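Long-range contacts in flavoenzyme PA4991 (PDB 5EZ7), which binds one FAD per subunit and probably works as an FAD-dependent oxidoreductase, although its physiological substrate is unknown: residues 9-14 and 32-37; 199-204 and 338-343; 230-235 and 310-315. All blocks are in the same frame, centred on the assembly; numbering follows the deposited sequence.

Contact 1: 9-14 and 32-37; sequences DILIVG and ATVLVE. With FAD (flavin-adenine dinucleotide), chain B.
V36 is held against I12 and G14 by backbone bonds from both its polar atoms: its N donates to I12 O at 2.9 Å, and its O accepts from G14 N at 2.7 Å. Its CG1 is anti to the backbone N (chi1 178°), which leaves CG2 beside that N, 3.8 Å from L11 CD1, on the face that also carries V13 and V34. I12 points to the opposite face, where its CB meets L35 CG at 4.0 Å and helix 17-28 covers both residues through L22 and L20. I12 N bonds V34 O, tying I12 to the neighbouring strand through both N and O. The strands run parallel (15°) and are joined by helix 17-28, a beta-alpha-beta unit, as in the Rossmann-type FAD-binding domain of this family. G14 belongs to a GxGxxG pattern there, its CA 3.3 Å from FAD O4B, while E37 OE2 accepts a 2.8 Å bond from ribose hydroxyl O3B. At the other end, A32 O takes hydrogen bonds from D9 N and I10 N. A32 N returns a nearly straight bond (171°) to D9 OD2, reaching that oxygen on its anti side at 3.0 Å, whereas D9 OD1 is engaged by H371, S369 and Q200.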
loop_
_atom_site.group_PDB
_atom_site.type_symbol
_atom_site.label_atom_id
_atom_site.label_comp_id
_atom_site.label_asym_id
_atom_site.label_seq_id
_atom_site.Cartn_x
_atom_site.Cartn_y
_atom_site.Cartn_z
ATOM N N ASP A 9 0.250 -24.783 0.614
ATOM C CA ASP A 9 0.586 -24.590 -0.766
ATOM C C ASP A 9 1.507 -23.412 -0.961
ATOM O O ASP A 9 2.551 -23.597 -1.550
ATOM C CB ASP A 9 -0.684 -24.454 -1.613
ATOM C CG ASP A 9 -1.596 -25.709 -1.516
ATOM O OD1 ASP A 9 -1.082 -26.869 -1.546
ATOM O OD2 ASP A 9 -2.822 -25.503 -1.382
ATOM N N ILE A 10 1.082 -22.208 -0.553
ATOM C CA ILE A 10 1.897 -20.982 -0.726
ATOM C C ILE A 10 2.125 -20.332 0.623
ATOM O O ILE A 10 1.186 -20.142 1.403
ATOM C CB ILE A 10 1.334 -20.011 -1.806
ATOM C CG1 ILE A 10 1.430 -20.669 -3.195
ATOM C CG2 ILE A 10 2.192 -18.762 -1.944
ATOM C CD1 ILE A 10 0.156 -21.316 -3.552
ATOM N N LEU A 11 3.391 -20.075 0.910
ATOM C CA LEU A 11 3.844 -19.406 2.116
ATOM C C LEU A 11 4.250 -17.965 1.741
ATOM O O LEU A 11 5.137 -17.803 0.925
ATOM C CB LEU A 11 5.026 -20.196 2.635
ATOM C CG LEU A 11 5.853 -19.724 3.812
ATOM C CD1 LEU A 11 5.032 -19.349 5.036
ATOM C CD2 LEU A 11 6.879 -20.846 4.109
ATOM N N ILE A 12 3.564 -16.942 2.250
ATOM C CA ILE A 12 3.803 -15.537 1.908
ATOM C C ILE A 12 4.554 -14.888 3.098
ATOM O O ILE A 12 4.198 -15.143 4.251
ATOM C CB ILE A 12 2.474 -14.750 1.731
ATOM C CG1 ILE A 12 1.416 -15.479 0.922
ATOM C CG2 ILE A 12 2.671 -13.362 1.105
ATOM C CD1 ILE A 12 1.853 -15.883 -0.409
ATOM N N VAL A 13 5.590 -14.081 2.833
ATOM C CA VAL A 13 6.319 -13.365 3.893
ATOM C C VAL A 13 6.068 -11.880 3.670
ATOM O O VAL A 13 6.439 -11.307 2.633
ATOM C CB VAL A 13 7.836 -13.666 3.905
ATOM C CG1 VAL A 13 8.558 -12.903 5.023
ATOM C CG2 VAL A 13 8.081 -15.158 4.070
ATOM N N GLY A 14 5.378 -11.276 4.622
ATOM C CA GLY A 14 5.057 -9.881 4.576
ATOM C C GLY A 14 3.588 -9.614 4.389
ATOM O O GLY A 14 3.058 -9.939 3.358
ATOM N N ALA A 32 -4.317 -23.368 0.014
ATOM C CA ALA A 32 -4.051 -23.193 1.425
ATOM C C ALA A 32 -2.792 -22.314 1.549
ATOM O O ALA A 32 -1.845 -22.467 0.781
ATOM C CB ALA A 32 -3.838 -24.561 2.072
ATOM N N THR A 33 -2.781 -21.409 2.508
ATOM C CA THR A 33 -1.691 -20.448 2.684
ATOM C C THR A 33 -1.327 -20.234 4.145
ATOM O O THR A 33 -2.135 -20.479 5.042
ATOM C CB THR A 33 -2.073 -19.065 2.130
ATOM O OG1 THR A 33 -3.203 -18.536 2.856
ATOM C CG2 THR A 33 -2.391 -19.128 0.692
ATOM N N VAL A 34 -0.094 -19.798 4.366
ATOM C CA VAL A 34 0.320 -19.152 5.597
ATOM C C VAL A 34 0.928 -17.803 5.222
ATOM O O VAL A 34 1.717 -17.733 4.257
ATOM C CB VAL A 34 1.370 -20.009 6.330
ATOM C CG1 VAL A 34 2.011 -19.258 7.490
ATOM C CG2 VAL A 34 0.720 -21.293 6.862
ATOM N N LEU A 35 0.588 -16.751 5.979
ATOM C CA LEU A 35 1.166 -15.424 5.768
ATOM C C LEU A 35 1.865 -15.003 7.034
ATOM O O LEU A 35 1.245 -14.885 8.095
ATOM C CB LEU A 35 0.099 -14.407 5.393
ATOM C CG LEU A 35 0.605 -13.044 4.887
ATOM C CD1 LEU A 35 -0.498 -12.265 4.157
ATOM C CD2 LEU A 35 1.176 -12.168 5.999
ATOM N N VAL A 36 3.148 -14.711 6.882
ATOM C CA VAL A 36 4.046 -14.479 7.993
ATOM C C VAL A 36 4.373 -13.010 8.006
ATOM O O VAL A 36 4.793 -12.478 6.979
ATOM C CB VAL A 36 5.362 -15.290 7.836
ATOM C CG1 VAL A 36 6.320 -14.991 8.986
ATOM C CG2 VAL A 36 5.054 -16.777 7.828
ATOM N N GLU A 37 4.175 -12.375 9.158
ATOM C CA GLU A 37 4.459 -10.936 9.376
ATOM C C GLU A 37 5.225 -10.769 10.694
ATOM O O GLU A 37 4.868 -11.376 11.706
ATOM C CB GLU A 37 3.144 -10.144 9.399
ATOM C CG GLU A 37 3.249 -8.760 10.006
ATOM C CD GLU A 37 4.018 -7.820 9.091
ATOM O OE1 GLU A 37 5.056 -7.235 9.541
ATOM O OE2 GLU A 37 3.526 -7.678 7.933
HETATM P PA FAD B . 4.669 -2.871 2.809
HETATM O O1A FAD B . 3.359 -2.187 3.028
HETATM O O2A FAD B . 5.958 -2.190 3.176
HETATM O O5B FAD B . 4.573 -4.272 3.546
HETATM C C5B FAD B . 5.701 -5.098 3.760
HETATM C C4B FAD B . 5.391 -5.907 5.002
HETATM O O4B FAD B . 6.403 -6.912 5.176
HETATM C C3B FAD B . 5.359 -5.026 6.254
HETATM O O3B FAD B . 4.114 -5.161 6.943
HETATM C C2B FAD B . 6.531 -5.538 7.070
HETATM O O2B FAD B . 6.350 -5.476 8.483
HETATM C C1B FAD B . 6.696 -6.970 6.557
HETATM N N9A FAD B . 8.059 -7.493 6.717
HETATM C C8A FAD B . 9.203 -6.839 6.453
HETATM N N7A FAD B . 10.256 -7.628 6.726
HETATM C C5A FAD B . 9.789 -8.805 7.160
HETATM C C6A FAD B . 10.391 -10.064 7.620
HETATM N N6A FAD B . 11.728 -10.177 7.631
HETATM N N1A FAD B . 9.578 -11.066 7.991
HETATM C C2A FAD B . 8.240 -10.928 7.964
HETATM N N3A FAD B . 7.618 -9.801 7.560
HETATM C C4A FAD B . 8.337 -8.723 7.158
HETATM N N1 FAD B . 0.478 3.897 -3.791
HETATM C C2 FAD B . -0.702 4.194 -4.377
HETATM O O2 FAD B . -1.157 3.419 -5.252
HETATM N N3 FAD B . -1.407 5.292 -4.055
HETATM C C4 FAD B . -0.990 6.164 -3.142
HETATM O O4 FAD B . -1.667 7.170 -2.851
HETATM C C4X FAD B . 0.283 5.909 -2.459
HETATM N N5 FAD B . 0.758 6.758 -1.528
HETATM C C5X FAD B . 1.921 6.506 -0.900
HETATM C C6 FAD B . 2.367 7.399 0.067
HETATM C C7 FAD B . 3.553 7.177 0.738
HETATM C C7M FAD B . 4.003 8.145 1.790
HETATM C C8 FAD B . 4.345 5.957 0.438
HETATM C C8M FAD B . 5.647 5.650 1.148
HETATM C C9 FAD B . 3.904 5.077 -0.533
HETATM C C9A FAD B . 2.715 5.294 -1.227
HETATM N N10 FAD B . 2.230 4.402 -2.224
HETATM C C10 FAD B . 1.007 4.681 -2.846
HETATM C "C1'" FAD B . 2.940 3.184 -2.576
HETATM C "C2'" FAD B . 2.459 2.077 -1.654
HETATM O "O2'" FAD B . 2.370 2.525 -0.295
HETATM C "C3'" FAD B . 3.361 0.855 -1.757
HETATM O "O3'" FAD B . 3.632 0.597 -3.150
HETATM C "C4'" FAD B . 2.694 -0.369 -1.134
HETATM O "O4'" FAD B . 1.974 -0.033 0.052
HETATM C "C5'" FAD B . 3.713 -1.434 -0.777
HETATM O "O5'" FAD B . 3.023 -2.615 -0.347
HETATM P P FAD B . 3.877 -3.852 0.195
HETATM O O1P FAD B . 2.935 -4.822 0.860
HETATM O O2P FAD B . 4.732 -4.295 -0.937
HETATM O O3P FAD B . 4.880 -3.166 1.241
#

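Contact 2: 199-204 and 338-343; sequences AQRVVL and RLLVGW
V202 and L204 meet R338, L340 and G342 through four regular backbone bonds, from V202 N to R338 O (3.1 Å) at one end to G342 N to L204 O (3.0 Å) at the other. These are two neighbouring parallel strands of the Rossmann-type sheet, 18° apart in direction. On one face L339 CD1 is the common meeting point: it lies 3.8 Å from L204 CG and close to V202 CG1. L204 CB also touches V341 CG2 at 3.7 Å. L214 of helix 210-216 packs on L204 and L339, while on the other face V203 and L340 meet through CG2 and CB. Strand 10-13 flanks this pair beyond V203, and strand 332-336 beyond L340. At the N-terminal end of the pair, the R201 and R338 side chains run nearly perpendicular to each other. Their guanidinium groups come near each other, yet each has an acid partner elsewhere, D364 for R201 and E186 for R338. A water donates to A199 O and accepts from R338 NE. Q200 O lies between the arginines: it merely sits 3.4 Å above one face of the R338 guanidinium, toward its rim, but accepts a 2.9 Å bond from R201 NH1, close to the R201 guanidinium plane.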
loop_
_atom_site.group_PDB
_atom_site.type_symbol
_atom_site.label_atom_id
_atom_site.label_comp_id
_atom_site.label_asym_id
_atom_site.label_seq_id
_atom_site.Cartn_x
_atom_site.Cartn_y
_atom_site.Cartn_z
ATOM N N ALA A 199 6.143 -25.781 1.844
ATOM C CA ALA A 199 5.243 -25.135 0.854
ATOM C C ALA A 199 5.737 -25.274 -0.554
ATOM O O ALA A 199 6.918 -25.378 -0.737
ATOM C CB ALA A 199 5.082 -23.660 1.156
ATOM N N GLN A 200 4.801 -25.315 -1.518
ATOM C CA GLN A 200 5.120 -25.621 -2.927
ATOM C C GLN A 200 5.847 -24.433 -3.458
ATOM O O GLN A 200 6.703 -24.559 -4.342
ATOM C CB GLN A 200 3.887 -25.905 -3.803
ATOM C CG GLN A 200 2.939 -26.976 -3.308
ATOM C CD GLN A 200 1.937 -27.407 -4.378
ATOM O OE1 GLN A 200 2.322 -27.915 -5.437
ATOM N NE2 GLN A 200 0.637 -27.212 -4.109
ATOM N N ARG A 201 5.478 -23.257 -2.941
ATOM C CA ARG A 201 6.200 -22.005 -3.233
ATOM C C ARG A 201 6.322 -21.117 -2.038
ATOM O O ARG A 201 5.556 -21.257 -1.117
ATOM C CB ARG A 201 5.474 -21.208 -4.324
ATOM C CG ARG A 201 5.490 -21.888 -5.676
ATOM C CD ARG A 201 6.886 -21.931 -6.273
ATOM N NE ARG A 201 6.889 -22.407 -7.654
ATOM C CZ ARG A 201 7.024 -23.661 -8.073
ATOM N NH1 ARG A 201 7.144 -24.695 -7.240
ATOM N NH2 ARG A 201 7.051 -23.884 -9.380
ATOM N N VAL A 202 7.258 -20.171 -2.114
ATOM C CA VAL A 202 7.477 -19.132 -1.094
ATOM C C VAL A 202 7.499 -17.791 -1.836
ATOM O O VAL A 202 8.268 -17.610 -2.811
ATOM C CB VAL A 202 8.806 -19.318 -0.307
ATOM C CG1 VAL A 202 9.007 -18.194 0.727
ATOM C CG2 VAL A 202 8.837 -20.653 0.407
ATOM N N VAL A 203 6.634 -16.876 -1.397
ATOM C CA VAL A 203 6.562 -15.544 -1.942
ATOM C C VAL A 203 7.021 -14.490 -0.931
ATOM O O VAL A 203 6.480 -14.399 0.198
ATOM C CB VAL A 203 5.138 -15.189 -2.355
ATOM C CG1 VAL A 203 5.123 -13.822 -3.067
ATOM C CG2 VAL A 203 4.557 -16.271 -3.256
ATOM N N LEU A 204 7.966 -13.656 -1.364
ATOM C CA LEU A 204 8.457 -12.508 -0.561
ATOM C C LEU A 204 7.796 -11.211 -1.005
ATOM O O LEU A 204 8.144 -10.640 -2.058
ATOM C CB LEU A 204 9.962 -12.371 -0.673
ATOM C CG LEU A 204 10.780 -13.606 -0.409
ATOM C CD1 LEU A 204 12.249 -13.240 -0.471
ATOM C CD2 LEU A 204 10.438 -14.185 0.940
ATOM N N ARG A 338 11.877 -22.137 -6.425
ATOM C CA ARG A 338 10.528 -22.065 -5.859
ATOM C C ARG A 338 10.244 -20.743 -5.121
ATOM O O ARG A 338 9.235 -20.623 -4.420
ATOM C CB ARG A 338 10.328 -23.238 -4.916
ATOM C CG ARG A 338 11.100 -24.452 -5.369
ATOM C CD ARG A 338 10.391 -25.730 -5.166
ATOM N NE ARG A 338 9.887 -25.892 -3.818
ATOM C CZ ARG A 338 9.226 -26.971 -3.430
ATOM N NH1 ARG A 338 9.040 -27.962 -4.315
ATOM N NH2 ARG A 338 8.745 -27.067 -2.185
ATOM N N LEU A 339 11.158 -19.786 -5.278
ATOM C CA LEU A 339 11.078 -18.516 -4.595
ATOM C C LEU A 339 10.552 -17.497 -5.565
ATOM O O LEU A 339 11.002 -17.423 -6.720
ATOM C CB LEU A 339 12.431 -18.083 -4.093
ATOM C CG LEU A 339 12.405 -16.751 -3.347
ATOM C CD1 LEU A 339 11.846 -16.924 -1.939
ATOM C CD2 LEU A 339 13.820 -16.173 -3.311
ATOM N N LEU A 340 9.565 -16.744 -5.098
ATOM C CA LEU A 340 8.968 -15.664 -5.868
ATOM C C LEU A 340 9.110 -14.462 -4.993
ATOM O O LEU A 340 8.966 -14.567 -3.812
ATOM C CB LEU A 340 7.498 -15.943 -6.166
ATOM C CG LEU A 340 7.252 -17.047 -7.208
ATOM C CD1 LEU A 340 5.875 -17.641 -7.072
ATOM C CD2 LEU A 340 7.405 -16.549 -8.633
ATOM N N VAL A 341 9.412 -13.317 -5.571
ATOM C CA VAL A 341 9.728 -12.148 -4.794
ATOM C C VAL A 341 9.412 -10.874 -5.576
ATOM O O VAL A 341 9.733 -10.758 -6.787
ATOM C CB VAL A 341 11.234 -12.150 -4.410
ATOM C CG1 VAL A 341 12.147 -12.369 -5.644
ATOM C CG2 VAL A 341 11.616 -10.870 -3.672
ATOM N N GLY A 342 8.839 -9.895 -4.892
ATOM C CA GLY A 342 8.615 -8.651 -5.563
ATOM C C GLY A 342 8.013 -7.543 -4.789
ATOM O O GLY A 342 7.911 -7.596 -3.563
ATOM N N TRP A 343 7.641 -6.523 -5.566
ATOM C CA TRP A 343 7.123 -5.265 -5.075
ATOM C C TRP A 343 6.008 -4.766 -5.995
ATOM O O TRP A 343 6.129 -4.860 -7.194
ATOM C CB TRP A 343 8.247 -4.260 -5.064
ATOM C CG TRP A 343 9.398 -4.598 -4.146
ATOM C CD1 TRP A 343 9.498 -4.311 -2.808
ATOM C CD2 TRP A 343 10.634 -5.199 -4.515
ATOM N NE1 TRP A 343 10.733 -4.712 -2.319
ATOM C CE2 TRP A 343 11.441 -5.267 -3.349
ATOM C CE3 TRP A 343 11.156 -5.666 -5.718
ATOM C CZ2 TRP A 343 12.712 -5.816 -3.358
ATOM C CZ3 TRP A 343 12.415 -6.191 -5.728
ATOM C CH2 TRP A 343 13.179 -6.277 -4.553
HETATM O O HOH W 1 8.822 -23.748 -1.727
#

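Contact 3: 230-235 and 310-315; sequences HMVMVK and WATLRV. With FAD (flavin-adenine dinucleotide), chain B.
H230 and R314 stack: the guanidinium lies over one face of the imidazole, centres 3.9 Å apart and planes inclined by 29°, with R314 NH1 3.4 Å from H230 CE1. The same ring is met at its edge by T312, whose OG1 lies in the ring plane 2.8 Å from H230 NE2 in a hydrogen bond that either atom could donate. Because T312 OG1 sits between its backbone N and carbonyl carbon (chi1 81°), it faces the imidazole. The rotation of the ring is further fixed by G280 O, which is bonded to H230 ND1, so both ring nitrogens have partners. At the far end of the same face, V234 and W310 run alongside each other in the same direction. V234 CG1 is centred over the six-membered ring of W310, 3.7 Å from its centroid and 5° off the normal, a clear CH-pi contact, while CG2 lies 3.3 Å from CZ3. R293 adds a cation-pi interaction to that indole. Between these two pairs V232 packs under helix 285-299.

The opposite face bears M231, M233, A311 and L313. M233 CE touches A311 CB at 4.1 Å. M231 CG already lies 3.6 Å from FAD C7M, and bends at chi2 and chi3 keep SD and CE on that methyl; V315 CG1 approaches C8M. Paired backbone bonds of M231 with L313 and M233 with A311 define an antiparallel pair at the edge of a large mixed sheet, an arrangement consistent with the substrate domain of DAO-family flavoenzymes, whose sheet here borders the dimethylbenzene end of the isoalloxazine.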
loop_
_atom_site.group_PDB
_atom_site.type_symbol
_atom_site.label_atom_id
_atom_site.label_comp_id
_atom_site.label_asym_id
_atom_site.label_seq_id
_atom_site.Cartn_x
_atom_site.Cartn_y
_atom_site.Cartn_z
ATOM N N HIS A 230 9.310 12.752 2.501
ATOM C CA HIS A 230 9.058 13.556 3.743
ATOM C C HIS A 230 7.635 14.117 3.729
ATOM O O HIS A 230 7.395 15.249 3.288
ATOM C CB HIS A 230 10.044 14.715 3.842
ATOM C CG HIS A 230 10.192 15.286 5.221
ATOM N ND1 HIS A 230 11.091 16.287 5.504
ATOM C CD2 HIS A 230 9.604 14.972 6.398
ATOM C CE1 HIS A 230 11.058 16.565 6.793
ATOM N NE2 HIS A 230 10.168 15.775 7.362
ATOM N N MET A 231 6.701 13.306 4.205
ATOM C CA MET A 231 5.290 13.646 4.204
ATOM C C MET A 231 4.991 14.578 5.363
ATOM O O MET A 231 5.647 14.493 6.390
ATOM C CB MET A 231 4.444 12.383 4.382
ATOM C CG MET A 231 4.642 11.280 3.342
ATOM S SD MET A 231 4.242 11.741 1.654
ATOM C CE MET A 231 2.452 11.768 1.814
ATOM N N VAL A 232 3.972 15.440 5.203
ATOM C CA VAL A 232 3.576 16.412 6.203
ATOM C C VAL A 232 2.146 16.111 6.614
ATOM O O VAL A 232 1.327 15.756 5.794
ATOM C CB VAL A 232 3.679 17.857 5.665
ATOM C CG1 VAL A 232 3.334 18.863 6.764
ATOM C CG2 VAL A 232 5.082 18.137 5.191
ATOM N N MET A 233 1.845 16.240 7.900
ATOM C CA MET A 233 0.471 16.046 8.401
ATOM C C MET A 233 0.045 17.339 9.125
ATOM O O MET A 233 0.812 17.862 9.951
ATOM C CB MET A 233 0.392 14.871 9.383
ATOM C CG MET A 233 0.631 13.489 8.795
ATOM S SD MET A 233 0.745 12.131 10.006
ATOM C CE MET A 233 2.331 12.424 10.723
ATOM N N VAL A 234 -1.161 17.841 8.816
ATOM C CA VAL A 234 -1.780 18.945 9.566
ATOM C C VAL A 234 -3.069 18.451 10.204
ATOM O O VAL A 234 -3.920 17.890 9.516
ATOM C CB VAL A 234 -2.215 20.119 8.672
ATOM C CG1 VAL A 234 -2.379 21.379 9.504
ATOM C CG2 VAL A 234 -1.237 20.331 7.570
ATOM N N LYS A 235 -3.222 18.714 11.497
ATOM C CA LYS A 235 -4.427 18.359 12.225
ATOM C C LYS A 235 -5.174 19.600 12.798
ATOM O O LYS A 235 -4.615 20.392 13.505
ATOM C CB LYS A 235 -4.056 17.402 13.352
ATOM C CG LYS A 235 -5.279 16.963 14.152
ATOM C CD LYS A 235 -5.019 15.734 15.036
ATOM C CE LYS A 235 -6.304 15.466 15.831
ATOM N NZ LYS A 235 -6.170 14.451 16.898
ATOM N N TRP A 310 0.951 20.191 13.696
ATOM C CA TRP A 310 1.787 19.892 12.552
ATOM C C TRP A 310 2.811 18.840 12.919
ATOM O O TRP A 310 3.460 18.924 13.958
ATOM C CB TRP A 310 2.575 21.115 12.122
ATOM C CG TRP A 310 1.745 22.254 11.716
ATOM C CD1 TRP A 310 1.201 23.220 12.545
ATOM C CD2 TRP A 310 1.367 22.612 10.384
ATOM N NE1 TRP A 310 0.510 24.135 11.796
ATOM C CE2 TRP A 310 0.587 23.781 10.471
ATOM C CE3 TRP A 310 1.608 22.053 9.119
ATOM C CZ2 TRP A 310 0.038 24.389 9.352
ATOM C CZ3 TRP A 310 1.067 22.660 8.009
ATOM C CH2 TRP A 310 0.290 23.817 8.131
ATOM N N ALA A 311 2.979 17.865 12.039
ATOM C CA ALA A 311 4.026 16.860 12.180
ATOM C C ALA A 311 4.516 16.446 10.797
ATOM O O ALA A 311 3.892 16.757 9.788
ATOM C CB ALA A 311 3.462 15.661 12.932
ATOM N N THR A 312 5.631 15.744 10.731
ATOM C CA THR A 312 6.077 15.179 9.476
ATOM C C THR A 312 6.415 13.718 9.665
ATOM O O THR A 312 6.521 13.223 10.799
ATOM C CB THR A 312 7.259 15.921 8.882
ATOM O OG1 THR A 312 8.460 15.480 9.516
ATOM C CG2 THR A 312 7.060 17.437 9.015
ATOM N N LEU A 313 6.558 13.030 8.539
ATOM C CA LEU A 313 6.837 11.625 8.539
ATOM C C LEU A 313 7.826 11.281 7.427
ATOM O O LEU A 313 7.586 11.612 6.260
ATOM C CB LEU A 313 5.528 10.931 8.284
ATOM C CG LEU A 313 5.571 9.419 8.150
ATOM C CD1 LEU A 313 5.854 8.797 9.515
ATOM C CD2 LEU A 313 4.251 8.957 7.614
ATOM N N ARG A 314 8.933 10.622 7.796
ATOM C CA ARG A 314 9.955 10.161 6.859
ATOM C C ARG A 314 9.680 8.693 6.618
ATOM O O ARG A 314 9.474 7.947 7.566
ATOM C CB ARG A 314 11.354 10.378 7.422
ATOM C CG ARG A 314 11.516 11.732 8.099
ATOM C CD ARG A 314 12.970 12.132 8.368
ATOM N NE ARG A 314 13.437 12.690 7.139
ATOM C CZ ARG A 314 13.795 13.946 6.874
ATOM N NH1 ARG A 314 13.892 14.885 7.797
ATOM N NH2 ARG A 314 14.122 14.235 5.618
ATOM N N VAL A 315 9.606 8.279 5.360
ATOM C CA VAL A 315 9.430 6.867 5.029
ATOM C C VAL A 315 10.004 6.591 3.657
ATOM O O VAL A 315 9.922 7.418 2.741
ATOM C CB VAL A 315 7.950 6.424 5.118
ATOM C CG1 VAL A 315 7.041 7.296 4.287
ATOM C CG2 VAL A 315 7.750 4.971 4.716
HETATM P PA FAD B . 4.669 -2.871 2.809
HETATM O O1A FAD B . 3.359 -2.187 3.028
HETATM O O2A FAD B . 5.958 -2.190 3.176
HETATM O O5B FAD B . 4.573 -4.272 3.546
HETATM C C5B FAD B . 5.701 -5.098 3.760
HETATM C C4B FAD B . 5.391 -5.907 5.002
HETATM O O4B FAD B . 6.403 -6.912 5.176
HETATM C C3B FAD B . 5.359 -5.026 6.254
HETATM O O3B FAD B . 4.114 -5.161 6.943
HETATM C C2B FAD B . 6.531 -5.538 7.070
HETATM O O2B FAD B . 6.350 -5.476 8.483
HETATM C C1B FAD B . 6.696 -6.970 6.557
HETATM N N9A FAD B . 8.059 -7.493 6.717
HETATM C C8A FAD B . 9.203 -6.839 6.453
HETATM N N7A FAD B . 10.256 -7.628 6.726
HETATM C C5A FAD B . 9.789 -8.805 7.160
HETATM C C6A FAD B . 10.391 -10.064 7.620
HETATM N N6A FAD B . 11.728 -10.177 7.631
HETATM N N1A FAD B . 9.578 -11.066 7.991
HETATM C C2A FAD B . 8.240 -10.928 7.964
HETATM N N3A FAD B . 7.618 -9.801 7.560
HETATM C C4A FAD B . 8.337 -8.723 7.158
HETATM N N1 FAD B . 0.478 3.897 -3.791
HETATM C C2 FAD B . -0.702 4.194 -4.377
HETATM O O2 FAD B . -1.157 3.419 -5.252
HETATM N N3 FAD B . -1.407 5.292 -4.055
HETATM C C4 FAD B . -0.990 6.164 -3.142
HETATM O O4 FAD B . -1.667 7.170 -2.851
HETATM C C4X FAD B . 0.283 5.909 -2.459
HETATM N N5 FAD B . 0.758 6.758 -1.528
HETATM C C5X FAD B . 1.921 6.506 -0.900
HETATM C C6 FAD B . 2.367 7.399 0.067
HETATM C C7 FAD B . 3.553 7.177 0.738
HETATM C C7M FAD B . 4.003 8.145 1.790
HETATM C C8 FAD B . 4.345 5.957 0.438
HETATM C C8M FAD B . 5.647 5.650 1.148
HETATM C C9 FAD B . 3.904 5.077 -0.533
HETATM C C9A FAD B . 2.715 5.294 -1.227
HETATM N N10 FAD B . 2.230 4.402 -2.224
HETATM C C10 FAD B . 1.007 4.681 -2.846
HETATM C "C1'" FAD B . 2.940 3.184 -2.576
HETATM C "C2'" FAD B . 2.459 2.077 -1.654
HETATM O "O2'" FAD B . 2.370 2.525 -0.295
HETATM C "C3'" FAD B . 3.361 0.855 -1.757
HETATM O "O3'" FAD B . 3.632 0.597 -3.150
HETATM C "C4'" FAD B . 2.694 -0.369 -1.134
HETATM O "O4'" FAD B . 1.974 -0.033 0.052
HETATM C "C5'" FAD B . 3.713 -1.434 -0.777
HETATM O "O5'" FAD B . 3.023 -2.615 -0.347
HETATM P P FAD B . 3.877 -3.852 0.195
HETATM O O1P FAD B . 2.935 -4.822 0.860
HETATM O O2P FAD B . 4.732 -4.295 -0.937
HETATM O O3P FAD B . 4.880 -3.166 1.241
#

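From the N terminus, contact 1 closes first, a short loop of 17 residues that is mostly the helix 17-28. Contact 2 opens later, at 199-204, and returns at 338-343 after 133 residues; contact 3 is nested within that loop and closes one of 74 residues. Contacts 1 and 2 share one sheet, because strands 10-13 and 201-204 are neighbours in it, joined for instance by V13 N to V203 O (2.8 Å). Contact 3 belongs to the other large sheet, its centre about 32 Å from that of contact 1. FAD bridges the gap between them, whose nearest atoms are about 13 Å apart, its adenosine end at contact 1 and its flavin methyls at contact 3.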